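PDB 2H84: probable polyketide synthase 1 from Dictyostelium discoideum, which forms, in this chain, the C-terminal type III polyketide synthase domain of a hybrid enzyme that probably extends and cyclises acyl chains, yielding only acylpyrones in vitro. Local coordinates for residues A[57-62]-A[321-326]; A[104-109]-A[210-215]; A[170-175]-A[215-220]; A[242-247]-A[255-260]. One frame throughout, in Å; residues are numbered along the deposited sequence.

Interaction 1 of 4, residues A[57-62]-A[321-326]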
loop_
_atom_site.group_PDB
_atom_site.type_symbol
_atom_site.label_atom_id
_atom_site.label_comp_id
_atom_site.label_asym_id
_atom_site.label_seq_id
_atom_site.Cartn_x
_atom_site.Cartn_y
_atom_site.Cartn_z
ATOM N N GLN A 57 -25.700 -23.640 1.295
ATOM C CA GLN A 57 -25.610 -23.216 -0.098
ATOM C C GLN A 57 -24.322 -22.502 -0.476
ATOM O O GLN A 57 -24.228 -21.939 -1.565
ATOM C CB GLN A 57 -26.799 -22.327 -0.488
ATOM C CG GLN A 57 -27.872 -23.086 -1.274
ATOM C CD GLN A 57 -27.266 -23.960 -2.379
ATOM O OE1 GLN A 57 -27.101 -23.530 -3.523
ATOM N NE2 GLN A 57 -26.923 -25.187 -2.030
ATOM N N SER A 58 -23.322 -22.547 0.400
ATOM C CA SER A 58 -22.045 -21.880 0.142
ATOM C C SER A 58 -21.121 -22.689 -0.761
ATOM O O SER A 58 -20.255 -22.125 -1.431
ATOM C CB SER A 58 -21.315 -21.594 1.460
ATOM O OG SER A 58 -20.801 -22.780 2.034
ATOM N N GLN A 59 -21.300 -24.008 -0.758
ATOM C CA GLN A 59 -20.476 -24.908 -1.564
ATOM C C GLN A 59 -19.014 -24.961 -1.136
ATOM O O GLN A 59 -18.154 -25.333 -1.931
ATOM C CB GLN A 59 -20.533 -24.520 -3.035
ATOM C CG GLN A 59 -21.808 -24.923 -3.734
ATOM C CD GLN A 59 -21.911 -24.325 -5.119
ATOM O OE1 GLN A 59 -20.990 -24.443 -5.924
ATOM N NE2 GLN A 59 -23.035 -23.674 -5.405
ATOM N N ILE A 60 -18.729 -24.579 0.104
ATOM C CA ILE A 60 -17.365 -24.624 0.607
ATOM C C ILE A 60 -17.266 -25.828 1.527
ATOM O O ILE A 60 -18.138 -26.045 2.367
ATOM C CB ILE A 60 -17.009 -23.350 1.385
ATOM C CG1 ILE A 60 -16.988 -22.161 0.423
ATOM C CG2 ILE A 60 -15.668 -23.520 2.076
ATOM C CD1 ILE A 60 -16.631 -20.848 1.065
ATOM N N LYS A 61 -16.209 -26.616 1.360
ATOM C CA LYS A 61 -16.023 -27.816 2.164
ATOM C C LYS A 61 -15.194 -27.564 3.409
ATOM O O LYS A 61 -15.528 -28.052 4.484
ATOM C CB LYS A 61 -15.371 -28.908 1.318
ATOM C CG LYS A 61 -15.764 -30.313 1.730
ATOM C CD LYS A 61 -15.553 -31.300 0.589
ATOM C CE LYS A 61 -16.254 -32.608 0.900
ATOM N NZ LYS A 61 -15.955 -33.673 -0.074
ATOM N N THR A 62 -14.114 -26.801 3.258
ATOM C CA THR A 62 -13.227 -26.470 4.374
ATOM C C THR A 62 -12.625 -25.071 4.264
ATOM O O THR A 62 -12.583 -24.472 3.187
ATOM C CB THR A 62 -12.039 -27.461 4.485
ATOM O OG1 THR A 62 -11.382 -27.563 3.214
ATOM C CG2 THR A 62 -12.511 -28.827 4.924
ATOM N N ASN A 321 -9.704 -26.052 -11.549
ATOM C CA ASN A 321 -8.649 -25.704 -10.600
ATOM C C ASN A 321 -9.058 -24.658 -9.570
ATOM O O ASN A 321 -8.750 -24.789 -8.385
ATOM C CB ASN A 321 -7.391 -25.241 -11.344
ATOM C CG ASN A 321 -6.626 -26.400 -11.960
ATOM O OD1 ASN A 321 -6.337 -27.384 -11.281
ATOM N ND2 ASN A 321 -6.291 -26.288 -13.241
ATOM N N THR A 322 -9.747 -23.617 -10.012
ATOM C CA THR A 322 -10.183 -22.578 -9.092
ATOM C C THR A 322 -11.285 -23.092 -8.157
ATOM O O THR A 322 -11.387 -22.651 -7.009
ATOM C CB THR A 322 -10.713 -21.347 -9.843
ATOM O OG1 THR A 322 -11.740 -21.743 -10.751
ATOM C CG2 THR A 322 -9.636 -20.728 -10.671
ATOM N N TRP A 323 -12.116 -24.020 -8.628
ATOM C CA TRP A 323 -13.173 -24.552 -7.769
ATOM C C TRP A 323 -12.583 -25.495 -6.732
ATOM O O TRP A 323 -13.194 -25.725 -5.699
ATOM C CB TRP A 323 -14.241 -25.284 -8.585
ATOM C CG TRP A 323 -15.297 -24.407 -9.189
ATOM C CD1 TRP A 323 -15.331 -23.919 -10.471
ATOM C CD2 TRP A 323 -16.445 -23.859 -8.527
ATOM N NE1 TRP A 323 -16.421 -23.096 -10.640
ATOM C CE2 TRP A 323 -17.118 -23.038 -9.460
ATOM C CE3 TRP A 323 -16.963 -23.975 -7.231
ATOM C CZ2 TRP A 323 -18.286 -22.339 -9.133
ATOM C CZ3 TRP A 323 -18.124 -23.279 -6.910
ATOM C CH2 TRP A 323 -18.768 -22.470 -7.853
ATOM N N ASP A 324 -11.415 -26.069 -7.013
ATOM C CA ASP A 324 -10.783 -26.954 -6.042
ATOM C C ASP A 324 -10.339 -26.055 -4.894
ATOM O O ASP A 324 -10.584 -26.357 -3.724
ATOM C CB ASP A 324 -9.561 -27.652 -6.642
ATOM C CG ASP A 324 -9.923 -28.679 -7.699
ATOM O OD1 ASP A 324 -10.981 -29.337 -7.568
ATOM O OD2 ASP A 324 -9.130 -28.839 -8.652
ATOM N N VAL A 325 -9.692 -24.944 -5.250
ATOM C CA VAL A 325 -9.212 -23.973 -4.273
ATOM C C VAL A 325 -10.369 -23.422 -3.450
ATOM O O VAL A 325 -10.302 -23.379 -2.223
ATOM C CB VAL A 325 -8.520 -22.797 -4.957
ATOM C CG1 VAL A 325 -8.110 -21.767 -3.927
ATOM C CG2 VAL A 325 -7.324 -23.288 -5.730
ATOM N N TYR A 326 -11.437 -23.002 -4.123
ATOM C CA TYR A 326 -12.589 -22.457 -3.421
ATOM C C TYR A 326 -13.234 -23.472 -2.479
ATOM O O TYR A 326 -13.618 -23.120 -1.365
ATOM C CB TYR A 326 -13.622 -21.913 -4.422
ATOM C CG TYR A 326 -14.904 -21.402 -3.779
ATOM C CD1 TYR A 326 -16.074 -22.167 -3.808
ATOM C CD2 TYR A 326 -14.932 -20.173 -3.105
ATOM C CE1 TYR A 326 -17.246 -21.728 -3.180
ATOM C CE2 TYR A 326 -16.099 -19.718 -2.469
ATOM C CZ TYR A 326 -17.255 -20.502 -2.510
ATOM O OH TYR A 326 -18.404 -20.066 -1.884
#
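The phenol of Tyr-326 meets the 57-62 loop both at its edge and obliquely. At the edge, near the ring plane, stands the carbonyl oxygen of Ser-58. Obliquely to the same ring lie CG1 of Ile-60 and the carbonyl oxygen of Gln-59. The indole of Trp-323, one helical turn earlier, is approached obliquely by the amide end of Gln-59, whose OE1 comes 3.2 Å from Trp-323 CZ3. Amide and indole planes are nearly parallel, 10° apart.

The polar link is the hydrogen bond that Tyr-326 OH gives to Ser-58 O, 2.8 Å long. The phenol oxygen lies in the plane of that carbonyl, with a C=O...O angle of 153°. With chi1 at 176°, CG of Tyr-326 stands anti to the backbone nitrogen, and the ring reaches from helix 320-329 across to the loop. The same oxygen is weakly hydrogen-bonded by Lys-302 N. Ile-60 crosses the phenol at about a right angle; its CG1 is 3.4 Å from Tyr-326 CZ, while CD1 lies 3.6 Å from that atom.

In the chalcone synthase-like thiolase fold this largely buried contact joins the N-terminal half, through the loop between helix 45-56 and strand 62-63, to a helix of the C-terminal half. Ile-205 of helix 197-205 touches both Ile-60 and Tyr-326. The carbonyl of Gln-59 is hydrogen-bonded to His-327 ND1, so the helix holds two consecutive loop carbonyls. The hydroxyl of Ser-58 turns back into its own half, toward Phe-55 O and Gln-30 OE1.

Interaction 2 of 4, residues A[104-109]-A[210-215]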
loop_
_atom_site.group_PDB
_atom_site.type_symbol
_atom_site.label_atom_id
_atom_site.label_comp_id
_atom_site.label_asym_id
_atom_site.label_seq_id
_atom_site.Cartn_x
_atom_site.Cartn_y
_atom_site.Cartn_z
ATOM N N LEU A 104 9.184 -18.378 2.500
ATOM C CA LEU A 104 10.180 -19.421 2.606
ATOM C C LEU A 104 9.884 -20.465 1.534
ATOM O O LEU A 104 10.727 -20.763 0.695
ATOM C CB LEU A 104 10.117 -20.029 4.009
ATOM C CG LEU A 104 11.404 -20.055 4.830
ATOM C CD1 LEU A 104 12.315 -18.901 4.439
ATOM C CD2 LEU A 104 11.053 -20.008 6.309
ATOM N N ARG A 105 8.666 -20.990 1.541
ATOM C CA ARG A 105 8.257 -21.996 0.572
ATOM C C ARG A 105 8.335 -21.538 -0.871
ATOM O O ARG A 105 8.663 -22.325 -1.759
ATOM C CB ARG A 105 6.839 -22.447 0.871
ATOM C CG ARG A 105 6.752 -23.351 2.068
ATOM C CD ARG A 105 5.379 -23.314 2.653
ATOM N NE ARG A 105 5.074 -24.576 3.303
ATOM C CZ ARG A 105 4.248 -24.689 4.334
ATOM N NH1 ARG A 105 3.662 -23.611 4.830
ATOM N NH2 ARG A 105 3.986 -25.877 4.855
ATOM N N ALA A 106 8.015 -20.267 -1.104
ATOM C CA ALA A 106 8.051 -19.700 -2.447
ATOM C C ALA A 106 9.496 -19.527 -2.880
ATOM O O ALA A 106 9.801 -19.535 -4.066
ATOM C CB ALA A 106 7.335 -18.362 -2.478
ATOM N N LEU A 107 10.386 -19.372 -1.909
ATOM C CA LEU A 107 11.795 -19.198 -2.204
ATOM C C LEU A 107 12.426 -20.512 -2.632
ATOM O O LEU A 107 13.188 -20.555 -3.587
ATOM C CB LEU A 107 12.530 -18.642 -0.984
ATOM C CG LEU A 107 12.403 -17.130 -0.760
ATOM C CD1 LEU A 107 12.928 -16.756 0.630
ATOM C CD2 LEU A 107 13.168 -16.396 -1.844
ATOM N N LYS A 108 12.113 -21.589 -1.929
ATOM C CA LYS A 108 12.679 -22.871 -2.298
ATOM C C LYS A 108 12.085 -23.319 -3.630
ATOM O O LYS A 108 12.776 -23.873 -4.486
ATOM C CB LYS A 108 12.397 -23.896 -1.204
ATOM C CG LYS A 108 11.696 -25.144 -1.672
ATOM C CD LYS A 108 11.637 -26.109 -0.535
ATOM C CE LYS A 108 12.172 -27.466 -0.900
ATOM N NZ LYS A 108 11.284 -28.256 -1.755
ATOM N N ASP A 109 10.799 -23.072 -3.822
ATOM C CA ASP A 109 10.183 -23.465 -5.080
ATOM C C ASP A 109 10.860 -22.727 -6.237
ATOM O O ASP A 109 11.016 -23.276 -7.333
ATOM C CB ASP A 109 8.688 -23.149 -5.084
ATOM C CG ASP A 109 7.943 -23.935 -6.145
ATOM O OD1 ASP A 109 7.071 -23.354 -6.829
ATOM O OD2 ASP A 109 8.233 -25.144 -6.292
ATOM N N SER A 210 -1.890 -17.115 3.298
ATOM C CA SER A 210 -0.773 -16.342 2.787
ATOM C C SER A 210 -0.181 -17.075 1.605
ATOM O O SER A 210 0.010 -18.287 1.653
ATOM C CB SER A 210 0.300 -16.192 3.869
ATOM O OG SER A 210 1.377 -15.377 3.429
ATOM N N ALA A 211 0.117 -16.330 0.548
ATOM C CA ALA A 211 0.697 -16.900 -0.663
ATOM C C ALA A 211 1.807 -15.995 -1.166
ATOM O O ALA A 211 1.651 -14.777 -1.193
ATOM C CB ALA A 211 -0.372 -17.039 -1.727
ATOM N N ALA A 212 2.933 -16.583 -1.552
ATOM C CA ALA A 212 4.042 -15.788 -2.067
ATOM C C ALA A 212 4.554 -16.352 -3.390
ATOM O O ALA A 212 4.378 -17.539 -3.680
ATOM C CB ALA A 212 5.170 -15.735 -1.045
ATOM N N TYR A 213 5.172 -15.499 -4.200
ATOM C CA TYR A 213 5.722 -15.946 -5.471
ATOM C C TYR A 213 6.930 -15.099 -5.899
ATOM O O TYR A 213 7.061 -13.947 -5.498
ATOM C CB TYR A 213 4.621 -15.937 -6.546
ATOM C CG TYR A 213 4.021 -14.580 -6.821
ATOM C CD1 TYR A 213 4.584 -13.728 -7.773
ATOM C CD2 TYR A 213 2.907 -14.131 -6.111
ATOM C CE1 TYR A 213 4.056 -12.458 -8.011
ATOM C CE2 TYR A 213 2.373 -12.863 -6.341
ATOM C CZ TYR A 213 2.955 -12.031 -7.293
ATOM O OH TYR A 213 2.439 -10.776 -7.518
ATOM N N ILE A 214 7.834 -15.698 -6.669
ATOM C CA ILE A 214 9.002 -14.992 -7.177
ATOM C C ILE A 214 8.710 -14.676 -8.645
ATOM O O ILE A 214 8.147 -15.500 -9.365
ATOM C CB ILE A 214 10.252 -15.867 -7.125
ATOM C CG1 ILE A 214 10.423 -16.462 -5.724
ATOM C CG2 ILE A 214 11.458 -15.047 -7.532
ATOM C CD1 ILE A 214 10.703 -15.448 -4.640
ATOM N N ILE A 215 9.096 -13.494 -9.100
ATOM C CA ILE A 215 8.830 -13.108 -10.482
ATOM C C ILE A 215 9.992 -12.315 -11.081
ATOM O O ILE A 215 10.631 -11.529 -10.389
ATOM C CB ILE A 215 7.545 -12.266 -10.547
ATOM C CG1 ILE A 215 7.273 -11.818 -11.972
ATOM C CG2 ILE A 215 7.669 -11.058 -9.636
ATOM C CD1 ILE A 215 6.007 -11.022 -12.094
#
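Ala-106 and Leu-107 meet Ala-212 and Ile-214 in a buried apolar contact between the last turns of helix 84-110 and one face of strand 209-216, within the large mixed sheet. The short axes approach to 7.1 Å and run in roughly the same direction, at 32° to one another. Small side chains allow this closeness: Ala-106 CB comes 3.7 Å from Ala-212 CB and also lies against the strand backbone at Ala-212 O.

Ile-214 covers the neighbouring patch. Its CG1 is 3.5 Å from the carbonyl oxygen of Ala-106. Beyond it the chain folds at chi2 (-66°), bringing CD1 to 3.8 Å from Leu-107 CD2, the two side chains crossing at about a right angle. Ala-102 and Trp-110 extend the same helix surface over Ala-212 and Ile-214.

The strand is covered on both faces, as in the layered alpha-beta-alpha-beta-alpha thiolase fold. Ala-212 and Ile-214 face helix 84-110, whereas Ala-211 and Tyr-213 point away from it and pack on helix 335-345. The hydroxyl of Tyr-213 is hydrogen-bonded to Ser-163 OG. Leu-180 of strand 178-185 borders Ile-214 within the sheet, and Ile-117 touches both Leu-107 and Ile-214.

Interaction 3 of 4, residues A[170-175]-A[215-220]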
loop_
_atom_site.group_PDB
_atom_site.type_symbol
_atom_site.label_atom_id
_atom_site.label_comp_id
_atom_site.label_asym_id
_atom_site.label_seq_id
_atom_site.Cartn_x
_atom_site.Cartn_y
_atom_site.Cartn_z
ATOM N N LEU A 170 7.751 -4.011 -12.629
ATOM C CA LEU A 170 8.942 -3.924 -11.800
ATOM C C LEU A 170 9.990 -4.865 -12.399
ATOM O O LEU A 170 11.142 -4.495 -12.631
ATOM C CB LEU A 170 8.599 -4.331 -10.363
ATOM C CG LEU A 170 8.719 -3.258 -9.286
ATOM C CD1 LEU A 170 8.187 -1.920 -9.788
ATOM C CD2 LEU A 170 7.956 -3.699 -8.050
ATOM N N ALA A 171 9.564 -6.088 -12.669
ATOM C CA ALA A 171 10.439 -7.085 -13.251
ATOM C C ALA A 171 10.978 -6.630 -14.607
ATOM O O ALA A 171 12.090 -6.992 -14.996
ATOM C CB ALA A 171 9.684 -8.410 -13.400
ATOM N N LYS A 172 10.183 -5.845 -15.327
ATOM C CA LYS A 172 10.576 -5.383 -16.652
ATOM C C LYS A 172 11.403 -4.105 -16.653
ATOM O O LYS A 172 11.725 -3.572 -17.711
ATOM C CB LYS A 172 9.328 -5.229 -17.538
ATOM C CG LYS A 172 8.613 -6.551 -17.802
ATOM C CD LYS A 172 7.396 -6.355 -18.671
ATOM C CE LYS A 172 7.661 -6.638 -20.105
ATOM N NZ LYS A 172 6.574 -6.217 -21.022
ATOM N N ALA A 173 11.756 -3.610 -15.474
ATOM C CA ALA A 173 12.572 -2.403 -15.396
ATOM C C ALA A 173 14.049 -2.800 -15.437
ATOM O O ALA A 173 14.928 -1.944 -15.575
ATOM C CB ALA A 173 12.263 -1.623 -14.118
ATOM N N SER A 174 14.304 -4.109 -15.321
ATOM C CA SER A 174 15.657 -4.676 -15.354
ATOM C C SER A 174 15.668 -6.194 -15.196
ATOM O O SER A 174 14.970 -6.732 -14.345
ATOM C CB SER A 174 16.520 -4.074 -14.253
ATOM O OG SER A 174 17.777 -4.735 -14.203
ATOM N N PRO A 175 16.482 -6.901 -16.004
ATOM C CA PRO A 175 16.596 -8.366 -15.968
ATOM C C PRO A 175 17.291 -8.818 -14.690
ATOM O O PRO A 175 17.278 -9.996 -14.334
ATOM C CB PRO A 175 17.430 -8.684 -17.203
ATOM C CG PRO A 175 17.288 -7.454 -18.073
ATOM C CD PRO A 175 17.327 -6.346 -17.070
ATOM N N ILE A 215 9.096 -13.494 -9.100
ATOM C CA ILE A 215 8.830 -13.108 -10.482
ATOM C C ILE A 215 9.992 -12.315 -11.081
ATOM O O ILE A 215 10.631 -11.529 -10.389
ATOM C CB ILE A 215 7.545 -12.266 -10.547
ATOM C CG1 ILE A 215 7.273 -11.818 -11.972
ATOM C CG2 ILE A 215 7.669 -11.058 -9.636
ATOM C CD1 ILE A 215 6.007 -11.022 -12.094
ATOM N N GLY A 216 10.272 -12.528 -12.365
ATOM C CA GLY A 216 11.364 -11.816 -13.006
ATOM C C GLY A 216 11.400 -11.996 -14.513
ATOM O O GLY A 216 10.623 -12.769 -15.068
ATOM N N CYS A 217 12.300 -11.278 -15.181
ATOM C CA CYS A 217 12.418 -11.380 -16.630
ATOM C C CYS A 217 13.650 -12.160 -17.034
ATOM O O CYS A 217 14.612 -12.257 -16.273
ATOM C CB CYS A 217 12.483 -9.997 -17.266
ATOM S SG CYS A 217 10.940 -9.082 -17.192
ATOM N N ASN A 218 13.627 -12.708 -18.243
ATOM C CA ASN A 218 14.764 -13.474 -18.727
ATOM C C ASN A 218 15.106 -14.560 -17.728
ATOM O O ASN A 218 16.000 -14.395 -16.897
ATOM C CB ASN A 218 15.986 -12.566 -18.924
ATOM C CG ASN A 218 15.696 -11.395 -19.845
ATOM O OD1 ASN A 218 15.318 -11.576 -21.004
ATOM N ND2 ASN A 218 15.871 -10.184 -19.331
ATOM N N PRO A 219 14.376 -15.679 -17.779
ATOM C CA PRO A 219 14.649 -16.778 -16.853
ATOM C C PRO A 219 16.128 -17.140 -16.899
ATOM O O PRO A 219 16.791 -16.963 -17.922
ATOM C CB PRO A 219 13.743 -17.889 -17.373
ATOM C CG PRO A 219 12.548 -17.124 -17.816
ATOM C CD PRO A 219 13.159 -15.947 -18.562
ATOM N N ARG A 220 16.644 -17.633 -15.781
ATOM C CA ARG A 220 18.046 -18.002 -15.697
ATOM C C ARG A 220 18.266 -19.522 -15.733
ATOM O O ARG A 220 17.333 -20.307 -15.532
ATOM C CB ARG A 220 18.656 -17.383 -14.437
ATOM C CG ARG A 220 18.485 -15.865 -14.392
ATOM C CD ARG A 220 18.908 -15.248 -13.056
ATOM N NE ARG A 220 18.630 -13.811 -13.006
ATOM C CZ ARG A 220 18.705 -13.067 -11.907
ATOM N NH1 ARG A 220 19.056 -13.616 -10.752
ATOM N NH2 ARG A 220 18.409 -11.774 -11.962
#
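Ala-171 and Cys-217 form the close-packed part of this contact, where the end of helix 159-171 meets the end of strand 209-216. Ala-171 CB sits 3.8 Å from Gly-216 CA, against the strand backbone. The sulfur of Cys-217 is directed at the helix end: it lies 3.2 Å from the carbonyl oxygen of Ala-171 and 3.5 Å from CG of Lys-172. A chi1 of -70°, which puts SG on the side of its own backbone nitrogen, aims the sulfur there. Ile-215 adds a more distant apolar touch on Ala-171 before it turns to Leu-164 and Ala-167 of the same helix.

The other end is looser and mostly exposed. A type I turn from Ala-171 to Ser-174 leads to Pro-175, whose ring lies side by side with the amide of Asn-218, the ND2 end next to CB and CG. Past it, the extended side chain of Arg-220 gives a hydrogen bond from NH2 to Pro-175 O, 3.2 Å long with an N-H...O angle of 163°. The acceptor lies in the guanidinium plane, at its edge, and the bond falls on a lone pair of the carbonyl. The same NH2 is hydrogen-bonded to Arg-176 O, so two consecutive carbonyls hold the arginine end. Outside the chain, Lys-172 and Ala-173 pack on Ala-173 and Ser-169 of the second subunit.

The contact joins the C-terminal end of the helix that follows the predicted active-site Cys-157 to the end of a sheet strand, the helix-on-sheet layering of the thiolase fold, here beside the second subunit.

Interaction 4 of 4, residues A[242-247]-A[255-260]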
loop_
_atom_site.group_PDB
_atom_site.type_symbol
_atom_site.label_atom_id
_atom_site.label_comp_id
_atom_site.label_asym_id
_atom_site.label_seq_id
_atom_site.Cartn_x
_atom_site.Cartn_y
_atom_site.Cartn_z
ATOM N N ASN A 242 -19.766 2.008 -3.058
ATOM C CA ASN A 242 -20.421 1.390 -1.913
ATOM C C ASN A 242 -20.774 -0.084 -2.067
ATOM O O ASN A 242 -21.320 -0.681 -1.147
ATOM C CB ASN A 242 -21.685 2.144 -1.544
ATOM C CG ASN A 242 -21.423 3.580 -1.171
ATOM O OD1 ASN A 242 -20.444 3.914 -0.502
ATOM N ND2 ASN A 242 -22.316 4.448 -1.602
ATOM N N ALA A 243 -20.460 -0.663 -3.222
ATOM C CA ALA A 243 -20.732 -2.071 -3.478
ATOM C C ALA A 243 -20.059 -2.936 -2.420
ATOM O O ALA A 243 -20.629 -3.912 -1.933
ATOM C CB ALA A 243 -20.227 -2.441 -4.822
ATOM N N MET A 244 -18.831 -2.576 -2.074
ATOM C CA MET A 244 -18.069 -3.307 -1.073
ATOM C C MET A 244 -17.530 -2.344 -0.028
ATOM O O MET A 244 -16.803 -1.419 -0.350
ATOM C CB MET A 244 -16.897 -4.043 -1.722
ATOM C CG MET A 244 -17.311 -5.142 -2.678
ATOM S SD MET A 244 -15.906 -5.907 -3.435
ATOM C CE MET A 244 -15.253 -6.894 -2.015
ATOM N N VAL A 245 -17.871 -2.578 1.233
ATOM C CA VAL A 245 -17.411 -1.707 2.294
ATOM C C VAL A 245 -16.505 -2.460 3.269
ATOM O O VAL A 245 -16.718 -3.628 3.571
ATOM C CB VAL A 245 -18.596 -1.114 3.034
ATOM C CG1 VAL A 245 -18.110 -0.258 4.147
ATOM C CG2 VAL A 245 -19.456 -0.275 2.078
ATOM N N TRP A 246 -15.488 -1.759 3.745
ATOM C CA TRP A 246 -14.529 -2.271 4.698
ATOM C C TRP A 246 -14.105 -1.014 5.456
ATOM O O TRP A 246 -13.065 -0.427 5.151
ATOM C CB TRP A 246 -13.338 -2.901 3.983
ATOM C CG TRP A 246 -12.372 -3.614 4.890
ATOM C CD1 TRP A 246 -11.024 -3.368 5.022
ATOM C CD2 TRP A 246 -12.663 -4.719 5.759
ATOM N NE1 TRP A 246 -10.465 -4.262 5.922
ATOM C CE2 TRP A 246 -11.451 -5.096 6.387
ATOM C CE3 TRP A 246 -13.831 -5.425 6.072
ATOM C CZ2 TRP A 246 -11.381 -6.157 7.305
ATOM C CZ3 TRP A 246 -13.759 -6.480 6.990
ATOM C CH2 TRP A 246 -12.544 -6.832 7.595
ATOM N N ASP A 247 -14.935 -0.581 6.407
ATOM C CA ASP A 247 -14.654 0.628 7.176
ATOM C C ASP A 247 -13.939 0.409 8.503
ATOM O O ASP A 247 -14.255 -0.519 9.252
ATOM C CB ASP A 247 -15.948 1.389 7.439
ATOM C CG ASP A 247 -16.547 1.964 6.187
ATOM O OD1 ASP A 247 -15.866 2.736 5.490
ATOM O OD2 ASP A 247 -17.709 1.656 5.890
ATOM N N LEU A 255 -17.799 -4.423 7.642
ATOM C CA LEU A 255 -17.984 -4.958 6.285
ATOM C C LEU A 255 -19.368 -4.683 5.640
ATOM O O LEU A 255 -20.380 -4.523 6.332
ATOM C CB LEU A 255 -17.720 -6.464 6.265
ATOM C CG LEU A 255 -17.880 -7.079 4.883
ATOM C CD1 LEU A 255 -16.596 -7.741 4.432
ATOM C CD2 LEU A 255 -19.010 -8.086 4.916
ATOM N N GLY A 256 -19.379 -4.611 4.310
ATOM C CA GLY A 256 -20.603 -4.385 3.566
ATOM C C GLY A 256 -20.468 -4.874 2.127
ATOM O O GLY A 256 -19.667 -4.349 1.342
ATOM N N LEU A 257 -21.259 -5.889 1.802
ATOM C CA LEU A 257 -21.294 -6.518 0.492
ATOM C C LEU A 257 -22.677 -6.389 -0.146
ATOM O O LEU A 257 -23.641 -7.003 0.322
ATOM C CB LEU A 257 -20.957 -7.994 0.640
ATOM C CG LEU A 257 -19.550 -8.510 0.449
ATOM C CD1 LEU A 257 -18.609 -7.595 0.869
ATOM C CD2 LEU A 257 -19.309 -9.636 1.249
ATOM N N ASP A 258 -22.768 -5.619 -1.225
ATOM C CA ASP A 258 -24.020 -5.377 -1.946
ATOM C C ASP A 258 -24.516 -6.625 -2.681
ATOM O O ASP A 258 -23.729 -7.344 -3.292
ATOM C CB ASP A 258 -23.782 -4.268 -2.954
ATOM C CG ASP A 258 -24.983 -3.427 -3.186
ATOM O OD1 ASP A 258 -25.445 -2.782 -2.217
ATOM O OD2 ASP A 258 -25.450 -3.407 -4.346
ATOM N N ALA A 259 -25.822 -6.871 -2.637
ATOM C CA ALA A 259 -26.402 -8.041 -3.302
ATOM C C ALA A 259 -26.219 -8.013 -4.820
ATOM O O ALA A 259 -26.359 -9.046 -5.496
ATOM C CB ALA A 259 -27.866 -8.148 -2.974
ATOM N N SER A 260 -25.896 -6.831 -5.343
ATOM C CA SER A 260 -25.707 -6.641 -6.775
ATOM C C SER A 260 -24.322 -7.057 -7.274
ATOM O O SER A 260 -24.107 -7.264 -8.470
ATOM C CB SER A 260 -25.939 -5.177 -7.134
ATOM O OG SER A 260 -24.929 -4.380 -6.549
#
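Val-245 and Gly-256 face each other as an antiparallel hydrogen-bonded pair, each giving its N-H to the other's carbonyl, with Gly-256 N lying 2.9 Å from Val-245 O. One step further along, Asp-258 N donates to Ala-243 O at 2.8 Å, with an N-H...O angle of 162°. CA-H...O contacts from Met-244 CA to Gly-256 O and from Leu-255 CA to Val-245 O accompany these bonds.

Met-244 with Leu-257 and Trp-246 with Leu-255 are the non-hydrogen-bonded pairs, their side chains sharing one face of the hairpin. The side chains of Leu-255 and Trp-246 cross at a slant, with Leu-255 CD1 4.0 Å from Trp-246 CE3. Contact between Met-244 CE and Leu-257 CD1 is slighter, at 4.5 Å.

Second-shell groups hold the indole and the strand. Trp-246 NE1 is hydrogen-bonded to Ser-125 O, and its ring stacks on Trp-253 and meets His-190 edge-to-face, while Ile-130 of the second subunit packs on it. Asp-198 OD2 accepts the backbone N-H of Leu-257.

The side chain of Met-244 lies about 4 Å, between nearest atoms, from that of Cys-157, the predicted active-site cysteine, and as near to a bound hexaethylene glycol, probably from the crystallisation liquor. Backbone bonds thus fix the strand that carries Met-244, whose thioether is consistent with a nonpolar patch beside the cysteine.

From the N terminus, residues 57-62 open interaction 1, which closes only at 321-326 and encloses the other three contacts along the chain. Interaction 2 begins at 104-109 and interaction 3 at 170-175. They close in that order on strand 209-216 and its continuation, so the two loops cross and share Ile-215. Helix 84-110 and helix 159-171 are thereby brought to the same strand in the N-terminal half. Interaction 4 follows in series as a local hairpin of the C-terminal half, about 37 Å from interaction 3 between centres; both reach the second subunit. Interaction 1 alone among the four spans both halves.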